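Local coordinates for protein fimbrium subunit Fim1C (Bacteroides vulgatus, PDB 4QB7) that probably forms part of the tip of the fimbrium, a filamentous cell-surface appendage that mediates adhesion and biofilm formation, at residues A[166-171]-A[270-275]. Residues are numbered along the deposited sequence; the frame is centred on the assembly and turned at random.
Sequences HVLTQI and FIPVNN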
loop_
_atom_site.group_PDB
_atom_site.type_symbol
_atom_site.label_atom_id
_atom_site.label_comp_id
_atom_site.label_asym_id
_atom_site.label_seq_id
_atom_site.Cartn_x
_atom_site.Cartn_y
_atom_site.Cartn_z
ATOM N N HIS A 166 -2.101 -8.012 -0.192
ATOM C CA HIS A 166 -1.611 -6.640 0.041
ATOM C C HIS A 166 -1.476 -6.433 1.547
ATOM O O HIS A 166 -2.471 -6.525 2.287
ATOM C CB HIS A 166 -2.541 -5.618 -0.598
ATOM C CG HIS A 166 -2.645 -5.757 -2.092
ATOM N ND1 HIS A 166 -1.734 -5.154 -2.943
ATOM C CD2 HIS A 166 -3.565 -6.404 -2.836
ATOM C CE1 HIS A 166 -2.126 -5.456 -4.169
ATOM N NE2 HIS A 166 -3.222 -6.207 -4.156
ATOM N N VAL A 167 -0.226 -6.277 2.017
ATOM C CA VAL A 167 0.073 -6.212 3.451
ATOM C C VAL A 167 0.147 -4.767 3.977
ATOM O O VAL A 167 0.323 -4.560 5.179
ATOM C CB VAL A 167 1.343 -7.015 3.789
ATOM C CG1 VAL A 167 1.151 -8.482 3.411
ATOM C CG2 VAL A 167 2.588 -6.428 3.120
ATOM N N LEU A 168 -0.014 -3.779 3.092
ATOM C CA LEU A 168 -0.004 -2.355 3.454
ATOM C C LEU A 168 -1.452 -1.827 3.538
ATOM O O LEU A 168 -2.406 -2.607 3.430
ATOM C CB LEU A 168 0.785 -1.552 2.380
ATOM C CG LEU A 168 2.245 -1.872 2.158
ATOM C CD1 LEU A 168 2.807 -1.013 1.072
ATOM C CD2 LEU A 168 3.052 -1.683 3.420
ATOM N N THR A 169 -1.609 -0.510 3.744
ATOM C CA THR A 169 -2.909 0.138 3.708
ATOM C C THR A 169 -2.933 1.022 2.453
ATOM O O THR A 169 -1.917 1.645 2.099
ATOM C CB THR A 169 -3.248 0.877 5.011
ATOM O OG1 THR A 169 -4.632 1.195 4.986
ATOM C CG2 THR A 169 -2.456 2.137 5.219
ATOM N N GLN A 170 -4.059 1.030 1.753
ATOM C CA GLN A 170 -4.198 1.903 0.598
ATOM C C GLN A 170 -5.114 3.101 0.894
ATOM O O GLN A 170 -6.195 2.910 1.457
ATOM C CB GLN A 170 -4.748 1.147 -0.608
ATOM C CG GLN A 170 -4.565 1.947 -1.887
ATOM C CD GLN A 170 -5.287 1.376 -3.058
ATOM O OE1 GLN A 170 -5.932 2.088 -3.815
ATOM N NE2 GLN A 170 -5.170 0.096 -3.278
ATOM N N ILE A 171 -4.678 4.324 0.520
ATOM C CA ILE A 171 -5.498 5.545 0.535
ATOM C C ILE A 171 -5.848 5.683 -0.929
ATOM O O ILE A 171 -5.021 6.179 -1.713
ATOM C CB ILE A 171 -4.861 6.814 1.184
ATOM C CG1 ILE A 171 -4.318 6.568 2.615
ATOM C CG2 ILE A 171 -5.819 7.982 1.155
ATOM C CD1 ILE A 171 -5.174 5.590 3.546
ATOM N N PHE A 270 0.785 2.849 2.536
ATOM C CA PHE A 270 1.517 3.043 3.793
ATOM C C PHE A 270 1.624 1.779 4.620
ATOM O O PHE A 270 0.761 0.914 4.487
ATOM C CB PHE A 270 0.768 4.094 4.648
ATOM C CG PHE A 270 0.888 5.525 4.192
ATOM C CD1 PHE A 270 2.011 6.279 4.506
ATOM C CD2 PHE A 270 -0.127 6.126 3.463
ATOM C CE1 PHE A 270 2.124 7.605 4.074
ATOM C CE2 PHE A 270 -0.030 7.464 3.066
ATOM C CZ PHE A 270 1.097 8.192 3.371
ATOM N N ILE A 271 2.640 1.714 5.544
ATOM C CA ILE A 271 2.747 0.682 6.574
ATOM C C ILE A 271 1.477 0.921 7.433
ATOM O O ILE A 271 1.190 2.082 7.790
ATOM C CB ILE A 271 4.076 0.734 7.371
ATOM C CG1 ILE A 271 5.289 0.483 6.459
ATOM C CG2 ILE A 271 4.058 -0.276 8.516
ATOM C CD1 ILE A 271 6.571 0.934 6.994
ATOM N N PRO A 272 0.628 -0.116 7.638
ATOM C CA PRO A 272 -0.641 0.115 8.351
ATOM C C PRO A 272 -0.453 0.510 9.818
ATOM O O PRO A 272 0.643 0.349 10.384
ATOM C CB PRO A 272 -1.361 -1.235 8.218
ATOM C CG PRO A 272 -0.280 -2.219 8.073
ATOM C CD PRO A 272 0.789 -1.542 7.278
ATOM N N VAL A 273 -1.513 1.040 10.430
ATOM C CA VAL A 273 -1.484 1.393 11.853
ATOM C C VAL A 273 -2.175 0.237 12.596
ATOM O O VAL A 273 -3.283 -0.155 12.220
ATOM C CB VAL A 273 -2.123 2.785 12.163
ATOM C CG1 VAL A 273 -2.127 3.058 13.653
ATOM C CG2 VAL A 273 -1.380 3.902 11.438
ATOM N N ASN A 274 -1.514 -0.327 13.613
ATOM C CA ASN A 274 -2.035 -1.430 14.432
ATOM C C ASN A 274 -2.547 -2.589 13.588
ATOM O O ASN A 274 -3.580 -3.184 13.908
ATOM C CB ASN A 274 -3.124 -0.941 15.380
ATOM C CG ASN A 274 -2.607 0.019 16.395
ATOM O OD1 ASN A 274 -1.545 -0.181 16.993
ATOM N ND2 ASN A 274 -3.339 1.095 16.588
ATOM N N ASN A 275 -1.807 -2.906 12.512
ATOM C CA ASN A 275 -2.117 -3.966 11.580
ATOM C C ASN A 275 -3.563 -3.872 11.083
ATOM O O ASN A 275 -3.917 -2.866 10.476
ATOM C CB ASN A 275 -1.807 -5.345 12.170
ATOM C CG ASN A 275 -0.327 -5.581 12.243
ATOM O OD1 ASN A 275 0.324 -5.835 11.236
ATOM N ND2 ASN A 275 0.252 -5.380 13.414
#
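Thr169 and Phe270 form a hydrogen-bonded antiparallel pair where the broken strand 159-178 meets the last residue of strand 259-270, a worked example, in this fimbrillin-like protein, of how one strand of a sheet leaves its partner and turns into a loop. Two backbone bonds close the pair: Thr169 N to Phe270 O at 2.9 Å, and Phe270 N to Thr169 O at 3.0 Å. Both side chains leave on the same face of the sheet and run at a slant to each other, the methyl CG2 of Thr169 resting 3.8 Å from Phe270 CB. The threonine torsion (chi1 -167°) sets OG1 anti to the backbone N and turns CG2 to the phenylalanine side, while OG1 bonds outside the pair, to the carbonyl oxygen of Lys320. Further along, Ile171 presents CG1 to the edge of the Phe270 ring, near the ring plane and 4.3 Å from CD2; the aromatic ring of Phe319 also meets that of Phe270, with the planes about 30° apart. Past Phe270 the chain leaves the pairing, and Pro272 continues the contact through its ring. Its CA is 4.1 Å from Thr169 CG2, so the same methyl bridges the paired residue and the loop that follows. At the other end of the proline ring, CD lies 3.7 Å from the carbonyl oxygen of Val167, which also accepts a hydrogen bond from Trp215 NE1. Leu168 lays CB and CD2 alongside Phe270 O, the acceptor of the Thr169 bond, with CD2 3.6 Å from that oxygen and then meeting Ile271 CG1 loosely, and Pro272 CD lies 4.0 Å from Leu168 CA.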